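Local coordinates for CbsA (Xanthomonas oryzae pv. oryzae, PDB 5XYH), which probably hydrolyses 1,4-beta-glucosidic bonds in cellulose as an exo-acting cellobiosidase of glycosyl hydrolase family 6, a cell-wall-degrading activity of this rice pathogen, at residues Pro17-Ser20 with Lys21-Ser25; Met39-Val42 with Lys43-Thr47; His72-Ala75 with Ala76-Gln79; His411-Phe414 with Val415-Thr419. All blocks are in the same frame, centred on the assembly; numbering follows the deposited sequence.

Contact 1 of 4, residues Pro17-Ser20 with Lys21-Ser25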
loop_
_atom_site.group_PDB
_atom_site.type_symbol
_atom_site.label_atom_id
_atom_site.label_comp_id
_atom_site.label_asym_id
_atom_site.label_seq_id
_atom_site.Cartn_x
_atom_site.Cartn_y
_atom_site.Cartn_z
ATOM N N PRO A 17 10.967 -4.631 -14.860
ATOM C CA PRO A 17 10.985 -5.815 -15.736
ATOM C C PRO A 17 10.674 -7.105 -15.006
ATOM O O PRO A 17 10.288 -8.088 -15.652
ATOM C CB PRO A 17 12.410 -5.820 -16.310
ATOM C CG PRO A 17 13.205 -4.956 -15.410
ATOM C CD PRO A 17 12.267 -3.935 -14.836
ATOM N N ASP A 18 10.809 -7.138 -13.679
ATOM C CA ASP A 18 10.412 -8.346 -12.961
ATOM C C ASP A 18 8.896 -8.501 -12.948
ATOM O O ASP A 18 8.380 -9.620 -13.045
ATOM C CB ASP A 18 10.960 -8.324 -11.545
ATOM C CG ASP A 18 12.466 -8.375 -11.511
ATOM O OD1 ASP A 18 13.059 -9.015 -12.413
ATOM O OD2 ASP A 18 13.048 -7.776 -10.581
ATOM N N TYR A 19 8.167 -7.391 -12.793
ATOM C CA TYR A 19 6.714 -7.452 -12.914
ATOM C C TYR A 19 6.311 -7.822 -14.339
ATOM O O TYR A 19 5.421 -8.654 -14.540
ATOM C CB TYR A 19 6.101 -6.113 -12.487
ATOM C CG TYR A 19 4.592 -6.089 -12.443
ATOM C CD1 TYR A 19 3.895 -6.733 -11.426
ATOM C CD2 TYR A 19 3.860 -5.411 -13.410
ATOM C CE1 TYR A 19 2.508 -6.722 -11.385
ATOM C CE2 TYR A 19 2.471 -5.390 -13.375
ATOM C CZ TYR A 19 1.804 -6.051 -12.359
ATOM O OH TYR A 19 0.420 -6.026 -12.318
ATOM N N SER A 20 6.974 -7.227 -15.340
ATOM C CA SER A 20 6.742 -7.640 -16.726
ATOM C C SER A 20 6.939 -9.145 -16.896
ATOM O O SER A 20 6.119 -9.816 -17.536
ATOM C CB SER A 20 7.660 -6.862 -17.674
ATOM O OG SER A 20 7.398 -5.467 -17.575
ATOM N N LYS A 21 8.009 -9.698 -16.315
ATOM C CA LYS A 21 8.262 -11.126 -16.492
ATOM C C LYS A 21 7.183 -11.964 -15.814
ATOM O O LYS A 21 6.757 -12.991 -16.356
ATOM C CB LYS A 21 9.649 -11.479 -15.964
ATOM C CG LYS A 21 9.902 -12.981 -15.862
ATOM C CD LYS A 21 11.381 -13.294 -15.837
ATOM C CE LYS A 21 12.118 -12.420 -14.834
ATOM N NZ LYS A 21 13.571 -12.757 -14.803
ATOM N N GLU A 22 6.715 -11.525 -14.638
ATOM C CA GLU A 22 5.574 -12.174 -13.993
ATOM C C GLU A 22 4.349 -12.151 -14.901
ATOM O O GLU A 22 3.698 -13.180 -15.114
ATOM C CB GLU A 22 5.262 -11.487 -12.657
ATOM C CG GLU A 22 6.281 -11.758 -11.542
ATOM C CD GLU A 22 5.973 -11.027 -10.242
ATOM O OE1 GLU A 22 5.732 -9.810 -10.299
ATOM O OE2 GLU A 22 5.986 -11.663 -9.164
ATOM N N VAL A 23 4.006 -10.972 -15.429
ATOM C CA VAL A 23 2.839 -10.851 -16.295
ATOM C C VAL A 23 3.000 -11.725 -17.531
ATOM O O VAL A 23 2.056 -12.402 -17.952
ATOM C CB VAL A 23 2.601 -9.372 -16.659
ATOM C CG1 VAL A 23 1.580 -9.236 -17.774
ATOM C CG2 VAL A 23 2.129 -8.616 -15.441
ATOM N N ASP A 24 4.200 -11.742 -18.121
ATOM C CA ASP A 24 4.433 -12.585 -19.293
ATOM C C ASP A 24 4.139 -14.050 -18.990
ATOM O O ASP A 24 3.626 -14.779 -19.854
ATOM C CB ASP A 24 5.871 -12.426 -19.785
ATOM C CG ASP A 24 6.115 -11.096 -20.483
ATOM O OD1 ASP A 24 5.151 -10.487 -20.992
ATOM O OD2 ASP A 24 7.282 -10.676 -20.553
ATOM N N SER A 25 4.451 -14.496 -17.765
ATOM C CA SER A 25 4.183 -15.881 -17.379
ATOM C C SER A 25 2.692 -16.202 -17.409
ATOM O O SER A 25 2.313 -17.364 -17.600
ATOM C CB SER A 25 4.773 -16.158 -15.983
ATOM O OG SER A 25 3.896 -15.756 -14.936
#
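D24 N donates to S20 O at 2.8 Å, the shortest of the four i-to-i+4 backbone bonds that join the carbonyls of P17-S20 to the amides of K21-D24. The D24 side chain folds back over the same carbonyl: its CG stands 3.2 Å from S20 O, while its OD1 is taken by a salt bridge to K43. On another side of the helix, V23 CG2 lies over one face of the Y19 ring, 4.1 Å from the centroid and 21° off the ring normal. This CH-pi contact is displaced toward the rim, nearest CE2. With CG anti to the backbone N (chi1 -174°), the ring stands out from the helix, leaning slightly toward its C-terminal end; Y19 OH goes on to bond G363 O. E22 crosses the same ring almost at right angles, with OE1 3.8 Å from Y19 CD1 and the two planes 75° apart. K21 NZ stays 4.5 Å from D18 OD1, too far for a salt bridge, and D18 OD2 instead accepts from L67 N. The pattern is that of an amphipathic alpha-helix, 17-27, which packs its Y19 and V23 side against helices 33-42 and 411-419.

Contact 2 of 4, residues Met39-Val42 with Lys43-Thr47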
loop_
_atom_site.group_PDB
_atom_site.type_symbol
_atom_site.label_atom_id
_atom_site.label_comp_id
_atom_site.label_asym_id
_atom_site.label_seq_id
_atom_site.Cartn_x
_atom_site.Cartn_y
_atom_site.Cartn_z
ATOM N N MET A 39 -3.471 -7.781 -20.612
ATOM C CA MET A 39 -2.311 -8.038 -19.767
ATOM C C MET A 39 -1.074 -7.310 -20.282
ATOM O O MET A 39 -0.249 -6.856 -19.484
ATOM C CB MET A 39 -2.062 -9.548 -19.676
ATOM C CG MET A 39 -3.126 -10.290 -18.894
ATOM S SD MET A 39 -2.748 -12.045 -18.937
ATOM C CE MET A 39 -3.984 -12.754 -17.842
ATOM N N GLN A 40 -0.924 -7.189 -21.609
ATOM C CA GLN A 40 0.156 -6.376 -22.171
ATOM C C GLN A 40 0.062 -4.933 -21.691
ATOM O O GLN A 40 1.073 -4.317 -21.347
ATOM C CB GLN A 40 0.128 -6.412 -23.702
ATOM C CG GLN A 40 0.452 -7.765 -24.322
ATOM C CD GLN A 40 0.062 -7.862 -25.815
ATOM O OE1 GLN A 40 -1.062 -7.523 -26.216
ATOM N NE2 GLN A 40 1.000 -8.333 -26.636
ATOM N N VAL A 41 -1.151 -4.384 -21.661
ATOM C CA VAL A 41 -1.351 -3.020 -21.185
ATOM C C VAL A 41 -1.017 -2.918 -19.702
ATOM O O VAL A 41 -0.355 -1.968 -19.261
ATOM C CB VAL A 41 -2.797 -2.572 -21.464
ATOM C CG1 VAL A 41 -3.055 -1.203 -20.836
ATOM C CG2 VAL A 41 -3.074 -2.549 -22.964
ATOM N N VAL A 42 -1.468 -3.889 -18.914
ATOM C CA VAL A 42 -1.219 -3.859 -17.475
ATOM C C VAL A 42 0.279 -3.824 -17.188
ATOM O O VAL A 42 0.742 -3.041 -16.348
ATOM C CB VAL A 42 -1.917 -5.053 -16.797
ATOM C CG1 VAL A 42 -1.371 -5.289 -15.398
ATOM C CG2 VAL A 42 -3.421 -4.809 -16.754
ATOM N N LYS A 43 1.071 -4.628 -17.907
ATOM C CA LYS A 43 2.507 -4.594 -17.655
ATOM C C LYS A 43 3.195 -3.366 -18.243
ATOM O O LYS A 43 4.413 -3.239 -18.088
ATOM C CB LYS A 43 3.191 -5.871 -18.167
ATOM C CG LYS A 43 3.174 -6.062 -19.654
ATOM C CD LYS A 43 4.135 -7.158 -20.072
ATOM C CE LYS A 43 4.051 -7.421 -21.572
ATOM N NZ LYS A 43 5.219 -8.208 -22.065
ATOM N N SER A 44 2.465 -2.470 -18.916
ATOM C CA SER A 44 3.066 -1.220 -19.370
ATOM C C SER A 44 3.079 -0.149 -18.283
ATOM O O SER A 44 3.659 0.924 -18.496
ATOM C CB SER A 44 2.345 -0.678 -20.620
ATOM O OG SER A 44 1.036 -0.173 -20.357
ATOM N N TYR A 45 2.463 -0.424 -17.095
ATOM C CA TYR A 45 2.340 0.601 -16.072
ATOM C C TYR A 45 3.429 0.456 -15.016
ATOM O O TYR A 45 3.852 -0.658 -14.700
ATOM C CB TYR A 45 0.972 0.525 -15.396
ATOM C CG TYR A 45 -0.193 0.861 -16.314
ATOM C CD1 TYR A 45 -0.277 2.101 -16.957
ATOM C CD2 TYR A 45 -1.230 -0.047 -16.503
ATOM C CE1 TYR A 45 -1.353 2.413 -17.790
ATOM C CE2 TYR A 45 -2.308 0.258 -17.316
ATOM C CZ TYR A 45 -2.360 1.487 -17.967
ATOM O OH TYR A 45 -3.446 1.772 -18.774
ATOM N N PRO A 46 3.911 1.578 -14.479
ATOM C CA PRO A 46 4.881 1.518 -13.377
ATOM C C PRO A 46 4.288 0.822 -12.164
ATOM O O PRO A 46 3.121 1.032 -11.830
ATOM C CB PRO A 46 5.171 2.992 -13.069
ATOM C CG PRO A 46 4.791 3.738 -14.292
ATOM C CD PRO A 46 3.687 2.955 -14.963
ATOM N N THR A 47 5.115 0.019 -11.488
ATOM C CA THR A 47 4.758 -0.638 -10.234
ATOM C C THR A 47 5.886 -0.446 -9.229
ATOM O O THR A 47 7.054 -0.345 -9.601
ATOM C CB THR A 47 4.482 -2.155 -10.416
ATOM O OG1 THR A 47 5.591 -2.766 -11.085
ATOM C CG2 THR A 47 3.207 -2.393 -11.229
#
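V41 O is gripped twice by S44. The hydroxyl OG donates at a short 2.5 Å on a lone pair in the carbonyl plane, and the backbone N, at 2.9 Å, comes from 64° above that plane. OG can fold back this way because it stands between the backbone N and the carbonyl carbon (chi1 71°). Y45 N then donates to V42 O at 3.2 Å, closing the type I turn V42-Y45, while K43 N makes an i-to-i+4 bond to M39 O at 3.0 Å. The Y45 ring runs back beside V41, pointing the same way, with CE2 3.9 Å from V41 CG1; S44 OG stands over the ring centre, 4.2 Å above its plane. K43 runs off roughly at right angles to Y45: its CG passes 3.2 Å from Q40 O, and the extended chain carries NZ to a salt bridge with D24. Outside the turn, the Y45 ring meets W359 edge-to-face. The turn thus ends helix 33-42 and leads toward strand 49-51, and M39 and V42, at the end of the helix, pack against both helix 17-27 and helix 411-419.

Contact 3 of 4, residues His72-Ala75 with Ala76-Gln79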
loop_
_atom_site.group_PDB
_atom_site.type_symbol
_atom_site.label_atom_id
_atom_site.label_comp_id
_atom_site.label_asym_id
_atom_site.label_seq_id
_atom_site.Cartn_x
_atom_site.Cartn_y
_atom_site.Cartn_z
ATOM N N HIS A 72 17.589 -2.205 -10.558
ATOM C CA HIS A 72 16.395 -1.394 -10.763
ATOM C C HIS A 72 16.769 0.021 -11.158
ATOM O O HIS A 72 16.188 0.593 -12.083
ATOM C CB HIS A 72 15.552 -1.356 -9.492
ATOM C CG HIS A 72 14.835 -2.628 -9.199
ATOM N ND1 HIS A 72 13.874 -3.153 -10.038
ATOM C CD2 HIS A 72 14.903 -3.459 -8.135
ATOM C CE1 HIS A 72 13.395 -4.262 -9.507
ATOM N NE2 HIS A 72 14.006 -4.471 -8.355
ATOM N N LEU A 73 17.727 0.607 -10.448
ATOM C CA LEU A 73 18.090 1.993 -10.719
ATOM C C LEU A 73 18.762 2.129 -12.079
ATOM O O LEU A 73 18.579 3.146 -12.767
ATOM C CB LEU A 73 18.999 2.514 -9.613
ATOM C CG LEU A 73 18.343 2.572 -8.229
ATOM C CD1 LEU A 73 19.392 2.722 -7.137
ATOM C CD2 LEU A 73 17.332 3.710 -8.176
ATOM N N ASN A 74 19.541 1.118 -12.472
ATOM C CA ASN A 74 20.120 1.085 -13.812
ATOM C C ASN A 74 19.041 0.970 -14.877
ATOM O O ASN A 74 19.087 1.678 -15.891
ATOM C CB ASN A 74 21.105 -0.076 -13.928
ATOM C CG ASN A 74 22.358 0.151 -13.113
ATOM O OD1 ASN A 74 22.651 1.277 -12.722
ATOM N ND2 ASN A 74 23.099 -0.923 -12.838
ATOM N N ALA A 75 18.064 0.080 -14.677
ATOM C CA ALA A 75 16.991 -0.030 -15.658
ATOM C C ALA A 75 16.222 1.282 -15.764
ATOM O O ALA A 75 15.830 1.698 -16.864
ATOM C CB ALA A 75 16.048 -1.179 -15.307
ATOM N N ALA A 76 16.013 1.954 -14.626
ATOM C CA ALA A 76 15.281 3.210 -14.635
ATOM C C ALA A 76 15.997 4.248 -15.492
ATOM O O ALA A 76 15.356 5.007 -16.226
ATOM C CB ALA A 76 15.096 3.721 -13.204
ATOM N N LEU A 77 17.328 4.280 -15.419
ATOM C CA LEU A 77 18.109 5.209 -16.236
ATOM C C LEU A 77 17.813 5.010 -17.716
ATOM O O LEU A 77 17.596 5.981 -18.455
ATOM C CB LEU A 77 19.604 5.014 -15.958
ATOM C CG LEU A 77 20.122 5.536 -14.616
ATOM C CD1 LEU A 77 21.583 5.165 -14.404
ATOM C CD2 LEU A 77 19.925 7.035 -14.514
ATOM N N ALA A 78 17.748 3.749 -18.145
ATOM C CA ALA A 78 17.523 3.381 -19.532
ATOM C C ALA A 78 16.105 3.666 -20.000
ATOM O O ALA A 78 15.858 3.662 -21.212
ATOM C CB ALA A 78 17.840 1.899 -19.721
ATOM N N GLN A 79 15.165 3.902 -19.083
ATOM C CA GLN A 79 13.817 4.257 -19.483
ATOM C C GLN A 79 13.559 5.757 -19.443
ATOM O O GLN A 79 12.483 6.187 -19.870
ATOM C CB GLN A 79 12.791 3.538 -18.596
ATOM C CG GLN A 79 13.039 2.039 -18.462
ATOM C CD GLN A 79 12.020 1.350 -17.569
ATOM O OE1 GLN A 79 11.025 1.961 -17.136
ATOM N NE2 GLN A 79 12.262 0.077 -17.281
#
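A76 N donates to H72 O at 2.9 Å and L77 N to L73 O at 3.1 Å, both in ordinary alpha-helical geometry, and the backbone bonds weaken from there on. A78 N reaches N74 O only weakly, at 3.3 Å. Q79 N makes a weak, bent bond to A75 O, 125° at the hydrogen, and also donates to A76 O at 3.1 Å, so its amide is divided between i-4 and i-3 carbonyls. The second kind of contact sets aliphatic carbons on carbonyl oxygens of the preceding turn. L77 CG lies 3.4 Å from L73 O, and A76 CB rests near H72 O. Q79 CG comes within 3.2 Å of A75 O; with CG anti to its own carbonyl carbon (chi1 -50°), the extended chain rises past that oxygen. Helix 69-79 belongs to the beta-alpha-beta crossover between the parallel, paired strands 49-51 and 86-92 of the family 6 barrel: A76 touches V88 and Q79 touches I86, while L73 leans on helix 113-131. The polar ends find their partners beyond the helix. H72 ND1 bonds Y14 OH, N74 OD1 accepts from the side chains of Y136 and K135, and Q79 OE1 accepts from V15 N.

Contact 4 of 4, residues His411-Phe414 with Val415-Thr419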
loop_
_atom_site.group_PDB
_atom_site.type_symbol
_atom_site.label_atom_id
_atom_site.label_comp_id
_atom_site.label_asym_id
_atom_site.label_seq_id
_atom_site.Cartn_x
_atom_site.Cartn_y
_atom_site.Cartn_z
ATOM N N HIS A 411 -1.290 -16.513 -10.397
ATOM C CA HIS A 411 -1.939 -16.432 -11.706
ATOM C C HIS A 411 -3.455 -16.277 -11.598
ATOM O O HIS A 411 -4.048 -15.448 -12.302
ATOM C CB HIS A 411 -1.578 -17.667 -12.535
ATOM C CG HIS A 411 -2.273 -17.729 -13.859
ATOM N ND1 HIS A 411 -1.976 -16.870 -14.895
ATOM C CD2 HIS A 411 -3.246 -18.551 -14.318
ATOM C CE1 HIS A 411 -2.744 -17.150 -15.932
ATOM N NE2 HIS A 411 -3.518 -18.171 -15.612
ATOM N N ALA A 412 -4.105 -17.045 -10.715
ATOM C CA ALA A 412 -5.563 -16.970 -10.635
ATOM C C ALA A 412 -6.035 -15.599 -10.151
ATOM O O ALA A 412 -7.002 -15.050 -10.688
ATOM C CB ALA A 412 -6.110 -18.074 -9.735
ATOM N N HIS A 413 -5.367 -15.028 -9.144
ATOM C CA HIS A 413 -5.715 -13.670 -8.708
ATOM C C HIS A 413 -5.474 -12.651 -9.816
ATOM O O HIS A 413 -6.213 -11.662 -9.943
ATOM C CB HIS A 413 -4.908 -13.285 -7.472
ATOM C CG HIS A 413 -5.575 -12.260 -6.610
ATOM N ND1 HIS A 413 -4.875 -11.280 -5.942
ATOM C CD2 HIS A 413 -6.878 -12.076 -6.290
ATOM C CE1 HIS A 413 -5.716 -10.530 -5.253
ATOM N NE2 HIS A 413 -6.939 -10.997 -5.438
ATOM N N PHE A 414 -4.417 -12.855 -10.603
ATOM C CA PHE A 414 -4.082 -11.901 -11.651
ATOM C C PHE A 414 -5.180 -11.837 -12.702
ATOM O O PHE A 414 -5.678 -10.756 -13.031
ATOM C CB PHE A 414 -2.757 -12.269 -12.304
ATOM C CG PHE A 414 -2.292 -11.266 -13.315
ATOM C CD1 PHE A 414 -2.062 -9.949 -12.943
ATOM C CD2 PHE A 414 -2.076 -11.640 -14.637
ATOM C CE1 PHE A 414 -1.614 -9.003 -13.877
ATOM C CE2 PHE A 414 -1.637 -10.697 -15.583
ATOM C CZ PHE A 414 -1.407 -9.384 -15.200
ATOM N N VAL A 415 -5.554 -12.997 -13.252
ATOM C CA VAL A 415 -6.632 -13.056 -14.233
ATOM C C VAL A 415 -7.884 -12.393 -13.689
ATOM O O VAL A 415 -8.555 -11.620 -14.386
ATOM C CB VAL A 415 -6.902 -14.518 -14.624
ATOM C CG1 VAL A 415 -8.186 -14.611 -15.466
ATOM C CG2 VAL A 415 -5.675 -15.112 -15.337
ATOM N N GLN A 416 -8.217 -12.677 -12.429
ATOM C CA GLN A 416 -9.389 -12.065 -11.812
ATOM C C GLN A 416 -9.239 -10.542 -11.742
ATOM O O GLN A 416 -10.150 -9.797 -12.121
ATOM C CB GLN A 416 -9.611 -12.671 -10.418
ATOM C CG GLN A 416 -10.611 -11.926 -9.545
ATOM C CD GLN A 416 -10.359 -12.124 -8.037
ATOM O OE1 GLN A 416 -10.410 -13.247 -7.525
ATOM N NE2 GLN A 416 -10.079 -11.030 -7.335
ATOM N N LEU A 417 -8.072 -10.063 -11.295
ATOM C CA LEU A 417 -7.852 -8.624 -11.158
ATOM C C LEU A 417 -7.976 -7.894 -12.492
ATOM O O LEU A 417 -8.554 -6.798 -12.554
ATOM C CB LEU A 417 -6.480 -8.366 -10.543
ATOM C CG LEU A 417 -6.388 -8.656 -9.044
ATOM C CD1 LEU A 417 -4.919 -8.711 -8.644
ATOM C CD2 LEU A 417 -7.127 -7.577 -8.258
ATOM N N VAL A 418 -7.421 -8.470 -13.564
ATOM C CA VAL A 418 -7.524 -7.851 -14.887
ATOM C C VAL A 418 -8.968 -7.865 -15.376
ATOM O O VAL A 418 -9.483 -6.853 -15.871
ATOM C CB VAL A 418 -6.596 -8.568 -15.880
ATOM C CG1 VAL A 418 -6.838 -8.078 -17.297
ATOM C CG2 VAL A 418 -5.160 -8.362 -15.477
ATOM N N THR A 419 -9.636 -9.017 -15.248
ATOM C CA THR A 419 -11.019 -9.152 -15.692
ATOM C C THR A 419 -11.930 -8.151 -14.997
ATOM O O THR A 419 -12.871 -7.625 -15.603
ATOM C CB THR A 419 -11.493 -10.584 -15.432
ATOM O OG1 THR A 419 -10.610 -11.493 -16.094
ATOM C CG2 THR A 419 -12.921 -10.807 -15.927
#
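H411 and V415, H413 and L417, and F414 and V418 form three i-to-i+4 ring-on-aliphatic pairs along one alpha-helix, 411-419, near the C terminus, each a CH-pi contact with a methyl over one ring face. V418 CG2 is the least displaced of the three, though still toward the CE1-CZ rim, 4.0 Å from the F414 centroid and 17° off the normal. V415 CG2 lies 3.9 Å from the H411 centroid but leans toward the CE1 rim, and L417 CD1 sits over H413 on the ND1 side at 4.0 Å from the centroid. In all three residues CG is roughly anti to the backbone N (F414 chi1 -175°), and the rings project outward from the helix. H413 also has Q416 beside it: amide and imidazole planes stand 88° apart, with Q416 NE2 3.5 Å from H413 CD2. H413 NE2 and Q416 NE2 are both bonded to Q337 O, which ties the two side chains to the same loop carbonyl, and H411 ND1 is held by S26 OG. F414 packs on helices 17-27 and 33-42, while H413 and L417 face loops. Beneath the side chains, V415 N bonds H411 O and L417 N bonds H413 O in regular alpha-helical fashion. In the last turn, V415 O accepts T419 OG1 at 2.7 Å and T419 N at 2.9 Å, from opposite faces of its carbonyl plane.

From the N terminus the four contacts follow in series; each is local, so none closes a long loop and none nests in or crosses another. Contact 1 lies on helix 17-27 and contact 2 at the end of the next helix, 33-42; their centres are about 9 Å apart. Contact 4, on a helix hundreds of residues later, returns to both: F414 CZ lies 3.6 Å from V23 CG2, and F414 CE2 lies 3.7 Å from M39 CG. These three helices thus pack as one cluster joining the two ends of the chain. Contact 3 lies outside this cluster, about 28 Å from contact 4 between centres, and meets contact 1 where H72 CE1 packs on D18 OD2.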